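Local structure of SusD homolog (Bacteroides thetaiotaomicron, 3SGH) at residues M24-E38 against S75-F88. The protein probably binds glycans at the cell surface as a SusD-like outer-membrane lipoprotein, handing them to a partner transporter for uptake. Numbering follows the deposited sequence.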
loop_
_atom_site.group_PDB
_atom_site.type_symbol
_atom_site.label_atom_id
_atom_site.label_comp_id
_atom_site.label_asym_id
_atom_site.label_seq_id
_atom_site.Cartn_x
_atom_site.Cartn_y
_atom_site.Cartn_z
HETATM N N MSE A 24 -8.790 12.373 -11.051
HETATM C CA MSE A 24 -9.146 11.304 -10.104
HETATM C C MSE A 24 -8.067 10.234 -10.114
HETATM O O MSE A 24 -7.723 9.654 -9.070
HETATM C CB MSE A 24 -10.507 10.660 -10.434
HETATM C CG MSE A 24 -11.668 11.625 -10.433
HETATM SE SE MSE A 24 -13.309 10.745 -10.866
HETATM C CE MSE A 24 -13.448 9.773 -9.233
ATOM N N PHE A 25 -7.504 9.997 -11.300
ATOM C CA PHE A 25 -6.530 8.938 -11.468
ATOM C C PHE A 25 -5.253 9.132 -10.647
ATOM O O PHE A 25 -4.452 8.175 -10.488
ATOM C CB PHE A 25 -6.087 8.819 -12.923
ATOM C CG PHE A 25 -7.069 8.167 -13.884
ATOM C CD1 PHE A 25 -8.143 7.381 -13.492
ATOM C CD2 PHE A 25 -6.830 8.311 -15.234
ATOM C CE1 PHE A 25 -8.960 6.769 -14.446
ATOM C CE2 PHE A 25 -7.654 7.713 -16.187
ATOM C CZ PHE A 25 -8.705 6.978 -15.805
ATOM N N ASN A 26 -5.010 10.350 -10.154
ATOM C CA ASN A 26 -3.839 10.547 -9.283
ATOM C C ASN A 26 -3.873 9.703 -7.993
ATOM O O ASN A 26 -2.833 9.479 -7.395
ATOM C CB ASN A 26 -3.698 12.008 -8.937
ATOM C CG ASN A 26 -3.149 12.804 -10.115
ATOM O OD1 ASN A 26 -1.951 12.715 -10.402
ATOM N ND2 ASN A 26 -4.027 13.480 -10.851
ATOM N N VAL A 27 -5.036 9.192 -7.577
ATOM C CA VAL A 27 -5.040 8.303 -6.416
ATOM C C VAL A 27 -4.314 6.978 -6.614
ATOM O O VAL A 27 -3.949 6.349 -5.634
ATOM C CB VAL A 27 -6.430 8.007 -5.852
ATOM C CG1 VAL A 27 -7.152 9.338 -5.454
ATOM C CG2 VAL A 27 -7.271 7.131 -6.812
ATOM N N TYR A 28 -4.125 6.528 -7.848
ATOM C CA TYR A 28 -3.563 5.200 -8.063
ATOM C C TYR A 28 -2.100 5.109 -7.665
ATOM O O TYR A 28 -1.690 4.147 -7.039
ATOM C CB TYR A 28 -3.726 4.797 -9.512
ATOM C CG TYR A 28 -5.149 4.455 -9.899
ATOM C CD1 TYR A 28 -5.820 3.417 -9.273
ATOM C CD2 TYR A 28 -5.802 5.087 -10.943
ATOM C CE1 TYR A 28 -7.125 3.048 -9.608
ATOM C CE2 TYR A 28 -7.116 4.722 -11.277
ATOM C CZ TYR A 28 -7.770 3.695 -10.606
ATOM O OH TYR A 28 -9.063 3.297 -10.910
ATOM N N ALA A 29 -1.336 6.134 -7.993
ATOM C CA ALA A 29 0.100 6.119 -7.741
ATOM C C ALA A 29 0.636 7.368 -7.056
ATOM O O ALA A 29 1.771 7.329 -6.579
ATOM C CB ALA A 29 0.856 5.904 -9.041
ATOM N N CYS A 30 -0.140 8.465 -7.042
ATOM C CA CYS A 30 0.327 9.769 -6.489
ATOM C C CYS A 30 1.679 10.229 -7.050
ATOM O O CYS A 30 2.647 10.376 -6.290
ATOM C CB CYS A 30 0.395 9.701 -4.970
ATOM S SG CYS A 30 -1.291 9.647 -4.241
ATOM N N PRO A 31 1.757 10.477 -8.367
ATOM C CA PRO A 31 3.017 10.945 -8.970
ATOM C C PRO A 31 3.481 12.381 -8.646
ATOM O O PRO A 31 4.695 12.653 -8.679
ATOM C CB PRO A 31 2.763 10.800 -10.459
ATOM C CG PRO A 31 1.278 10.952 -10.601
ATOM C CD PRO A 31 0.697 10.282 -9.384
ATOM N N GLN A 32 2.549 13.296 -8.399
ATOM C CA GLN A 32 2.938 14.669 -8.128
ATOM C C GLN A 32 3.810 14.676 -6.868
ATOM O O GLN A 32 3.553 13.944 -5.903
ATOM C CB GLN A 32 1.706 15.542 -7.997
ATOM C CG GLN A 32 1.986 17.053 -7.981
ATOM C CD GLN A 32 2.293 17.618 -6.630
ATOM O OE1 GLN A 32 1.995 17.000 -5.587
ATOM N NE2 GLN A 32 2.858 18.822 -6.621
ATOM N N GLN A 33 4.813 15.541 -6.831
ATOM C CA GLN A 33 5.838 15.430 -5.823
ATOM C C GLN A 33 5.317 15.490 -4.379
ATOM O O GLN A 33 5.802 14.738 -3.534
ATOM C CB GLN A 33 6.963 16.456 -6.061
ATOM C CG GLN A 33 6.510 17.902 -5.897
ATOM C CD GLN A 33 7.407 18.863 -6.616
ATOM O OE1 GLN A 33 7.693 18.698 -7.827
ATOM N NE2 GLN A 33 7.909 19.844 -5.891
ATOM N N ASN A 34 4.333 16.358 -4.095
ATOM C CA ASN A 34 3.793 16.456 -2.733
ATOM C C ASN A 34 2.820 15.334 -2.407
ATOM O O ASN A 34 2.844 14.825 -1.298
ATOM C CB ASN A 34 3.127 17.807 -2.542
ATOM C CG ASN A 34 4.083 18.959 -2.885
ATOM O OD1 ASN A 34 3.833 19.721 -3.805
ATOM N ND2 ASN A 34 5.207 19.019 -2.196
ATOM N N ALA A 35 1.994 14.938 -3.364
ATOM C CA ALA A 35 1.154 13.735 -3.219
ATOM C C ALA A 35 2.036 12.522 -2.926
ATOM O O ALA A 35 1.716 11.735 -2.050
ATOM C CB ALA A 35 0.339 13.495 -4.516
ATOM N N CYS A 36 3.131 12.391 -3.694
ATOM C CA CYS A 36 4.098 11.306 -3.513
ATOM C C CYS A 36 4.689 11.314 -2.098
ATOM O O CYS A 36 4.701 10.288 -1.420
ATOM C CB CYS A 36 5.187 11.355 -4.588
ATOM S SG CYS A 36 6.208 9.886 -4.574
ATOM N N GLN A 37 5.123 12.473 -1.625
ATOM C CA GLN A 37 5.662 12.533 -0.287
ATOM C C GLN A 37 4.603 12.137 0.727
ATOM O O GLN A 37 4.859 11.298 1.593
ATOM C CB GLN A 37 6.230 13.878 0.078
ATOM C CG GLN A 37 6.812 13.833 1.538
ATOM C CD GLN A 37 7.774 14.985 1.805
ATOM O OE1 GLN A 37 7.446 16.159 1.545
ATOM N NE2 GLN A 37 8.954 14.652 2.322
ATOM N N GLU A 38 3.422 12.718 0.567
ATOM C CA GLU A 38 2.350 12.540 1.580
ATOM C C GLU A 38 1.871 11.096 1.692
ATOM O O GLU A 38 1.689 10.577 2.789
ATOM C CB GLU A 38 1.183 13.468 1.285
ATOM C CG GLU A 38 1.558 14.965 1.446
ATOM C CD GLU A 38 0.509 15.915 0.804
ATOM O OE1 GLU A 38 -0.553 15.444 0.380
ATOM O OE2 GLU A 38 0.779 17.125 0.749
ATOM N N SER A 75 -2.778 15.158 6.043
ATOM C CA SER A 75 -2.443 15.293 4.616
ATOM C C SER A 75 -3.165 14.327 3.695
ATOM O O SER A 75 -3.601 14.691 2.577
ATOM C CB SER A 75 -0.919 15.138 4.418
ATOM O OG SER A 75 -0.242 16.256 4.939
ATOM N N SER A 76 -3.215 13.068 4.101
ATOM C CA SER A 76 -3.756 12.018 3.241
ATOM C C SER A 76 -5.222 12.264 2.914
ATOM O O SER A 76 -5.630 12.135 1.736
ATOM C CB SER A 76 -3.568 10.637 3.887
ATOM O OG SER A 76 -2.184 10.305 3.990
ATOM N N TRP A 77 -6.003 12.618 3.933
ATOM C CA TRP A 77 -7.404 12.964 3.723
ATOM C C TRP A 77 -7.513 14.011 2.661
ATOM O O TRP A 77 -8.271 13.863 1.695
ATOM C CB TRP A 77 -8.052 13.449 5.012
ATOM C CG TRP A 77 -9.401 14.069 4.813
ATOM C CD1 TRP A 77 -9.638 15.262 4.238
ATOM C CD2 TRP A 77 -10.707 13.533 5.183
ATOM N NE1 TRP A 77 -10.997 15.524 4.215
ATOM C CE2 TRP A 77 -11.672 14.474 4.776
ATOM C CE3 TRP A 77 -11.147 12.345 5.792
ATOM C CZ2 TRP A 77 -13.065 14.300 5.009
ATOM C CZ3 TRP A 77 -12.540 12.165 6.026
ATOM C CH2 TRP A 77 -13.481 13.137 5.611
ATOM N N GLY A 78 -6.766 15.096 2.833
ATOM C CA GLY A 78 -6.873 16.235 1.907
ATOM C C GLY A 78 -6.485 15.882 0.490
ATOM O O GLY A 78 -7.115 16.324 -0.500
ATOM N N ARG A 79 -5.447 15.058 0.382
ATOM C CA ARG A 79 -4.931 14.705 -0.912
ATOM C C ARG A 79 -5.923 13.799 -1.688
ATOM O O ARG A 79 -6.239 14.057 -2.874
ATOM C CB ARG A 79 -3.570 14.009 -0.738
ATOM C CG ARG A 79 -2.841 13.673 -2.069
ATOM C CD ARG A 79 -2.564 14.889 -2.924
ATOM N NE ARG A 79 -1.686 15.832 -2.266
ATOM C CZ ARG A 79 -1.189 16.930 -2.813
ATOM N NH1 ARG A 79 -1.456 17.230 -4.079
ATOM N NH2 ARG A 79 -0.402 17.701 -2.090
ATOM N N LEU A 80 -6.393 12.748 -1.017
ATOM C CA LEU A 80 -7.243 11.760 -1.635
ATOM C C LEU A 80 -8.643 12.339 -1.897
ATOM O O LEU A 80 -9.174 12.165 -2.985
ATOM C CB LEU A 80 -7.363 10.510 -0.760
ATOM C CG LEU A 80 -6.001 9.784 -0.600
ATOM C CD1 LEU A 80 -6.134 8.577 0.335
ATOM C CD2 LEU A 80 -5.430 9.339 -2.003
ATOM N N TYR A 81 -9.239 13.000 -0.898
ATOM C CA TYR A 81 -10.470 13.732 -1.147
ATOM C C TYR A 81 -10.351 14.739 -2.275
ATOM O O TYR A 81 -11.254 14.861 -3.082
ATOM C CB TYR A 81 -10.972 14.453 0.100
ATOM C CG TYR A 81 -12.118 13.757 0.761
ATOM C CD1 TYR A 81 -11.951 12.578 1.454
ATOM C CD2 TYR A 81 -13.376 14.340 0.729
ATOM C CE1 TYR A 81 -13.047 11.939 2.054
ATOM C CE2 TYR A 81 -14.451 13.752 1.326
ATOM C CZ TYR A 81 -14.298 12.549 1.979
ATOM O OH TYR A 81 -15.413 12.001 2.567
ATOM N N GLY A 82 -9.239 15.455 -2.347
ATOM C CA GLY A 82 -9.049 16.432 -3.396
ATOM C C GLY A 82 -9.088 15.855 -4.797
ATOM O O GLY A 82 -9.623 16.480 -5.739
ATOM N N TYR A 83 -8.527 14.663 -4.968
ATOM C CA TYR A 83 -8.534 14.056 -6.293
ATOM C C TYR A 83 -9.919 13.468 -6.655
ATOM O O TYR A 83 -10.355 13.569 -7.798
ATOM C CB TYR A 83 -7.450 12.970 -6.409
ATOM C CG TYR A 83 -6.038 13.486 -6.435
ATOM C CD1 TYR A 83 -5.682 14.570 -7.231
ATOM C CD2 TYR A 83 -5.031 12.818 -5.734
ATOM C CE1 TYR A 83 -4.397 15.036 -7.256
ATOM C CE2 TYR A 83 -3.735 13.255 -5.774
ATOM C CZ TYR A 83 -3.409 14.362 -6.528
ATOM O OH TYR A 83 -2.106 14.795 -6.571
ATOM N N ILE A 84 -10.600 12.860 -5.684
ATOM C CA ILE A 84 -11.810 12.121 -5.973
ATOM C C ILE A 84 -13.024 13.032 -6.097
ATOM O O ILE A 84 -13.885 12.795 -6.948
ATOM C CB ILE A 84 -12.066 11.025 -4.903
ATOM C CG1 ILE A 84 -10.902 9.997 -4.941
ATOM C CG2 ILE A 84 -13.444 10.380 -5.105
ATOM C CD1 ILE A 84 -10.642 9.346 -6.362
ATOM N N TYR A 85 -13.086 14.075 -5.267
ATOM C CA TYR A 85 -14.276 14.957 -5.269
ATOM C C TYR A 85 -13.875 16.385 -5.589
ATOM O O TYR A 85 -12.814 16.812 -5.127
ATOM C CB TYR A 85 -14.959 14.912 -3.910
ATOM C CG TYR A 85 -15.320 13.550 -3.419
ATOM C CD1 TYR A 85 -16.465 12.884 -3.885
ATOM C CD2 TYR A 85 -14.571 12.931 -2.431
ATOM C CE1 TYR A 85 -16.798 11.624 -3.406
ATOM C CE2 TYR A 85 -14.934 11.656 -1.941
ATOM C CZ TYR A 85 -16.033 11.033 -2.436
ATOM O OH TYR A 85 -16.338 9.778 -1.974
ATOM N N PRO A 86 -14.718 17.140 -6.343
ATOM C CA PRO A 86 -16.071 16.773 -6.808
ATOM C C PRO A 86 -16.131 15.969 -8.103
ATOM O O PRO A 86 -17.210 15.690 -8.588
ATOM C CB PRO A 86 -16.760 18.156 -6.983
ATOM C CG PRO A 86 -15.654 19.058 -7.395
ATOM C CD PRO A 86 -14.452 18.591 -6.568
ATOM N N SER A 87 -15.001 15.588 -8.674
ATOM C CA SER A 87 -15.041 14.955 -9.991
ATOM C C SER A 87 -15.936 13.728 -10.027
ATOM O O SER A 87 -16.599 13.529 -11.022
ATOM C CB SER A 87 -13.645 14.609 -10.488
ATOM O OG SER A 87 -12.901 15.803 -10.630
ATOM N N PHE A 88 -15.948 12.916 -8.961
ATOM C CA PHE A 88 -16.789 11.732 -8.952
ATOM C C PHE A 88 -18.263 12.084 -9.249
ATOM O O PHE A 88 -18.943 11.432 -10.081
ATOM C CB PHE A 88 -16.758 10.944 -7.624
ATOM C CG PHE A 88 -17.707 9.830 -7.644
ATOM C CD1 PHE A 88 -17.441 8.742 -8.424
ATOM C CD2 PHE A 88 -18.928 9.909 -7.000
ATOM C CE1 PHE A 88 -18.352 7.716 -8.535
ATOM C CE2 PHE A 88 -19.844 8.909 -7.102
ATOM C CZ PHE A 88 -19.564 7.802 -7.883
HETATM O O HOH W 1 -0.360 12.935 -7.957
HETATM O O HOH W 2 0.582 20.301 -3.932
HETATM O O HOH W 3 -2.534 17.031 1.453
#
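Helix 33-38 crosses helix 75-84 at -132°, their axes 10.1 Å apart at closest approach, while the chain before it, M24 to V27, runs past the C-terminal half of 75-84 and brings M24 CA to 3.5 Å from Y83 O. R79 reaches E38 side-on in a salt bridge of two hydrogen bonds, NE to OE1 (2.9 Å) and NH2 to OE2, both nearly straight and in the guanidinium plane but from above the carboxylate plane. Bends at chi2 and chi3 (59° and 62°) fold the R79 chain against A35, so that one guanidinium face lies over the first turn of helix 33-38. That turn is capped by Q32, whose OE1 accepts from A35 N, with a weaker bond from N34 N, while its NE2 donates to N34 OD1. Replacing R79 by alanine is likely to leave the E38 carboxylate without its cationic mate and to remove the packing over A35. A water joins E38 OE1 to S75 O. Farther along, N26 CB sits over the centre of the Y83 ring, 3.3 Å from the centroid, a CH-pi contact, and A35 CB lies at the ring's edge; one water links Y83 OH, N26 OD1 and Q32 N, and N26 ND2 bonds to T23 O. V27 CG1 packs between L80 CD2 and I84 CD1, 3.6 Å from the latter. The bent selenomethionine M24 lays CG on S87 CB and CE against F88 CB. Beyond the pair, V27 and Y28 touch helix 100-120, C36 touches strand 314-317 and helix 239-245, and R109 makes a cation-pi contact with F88, tying the pair into the largely helical SusD-like fold.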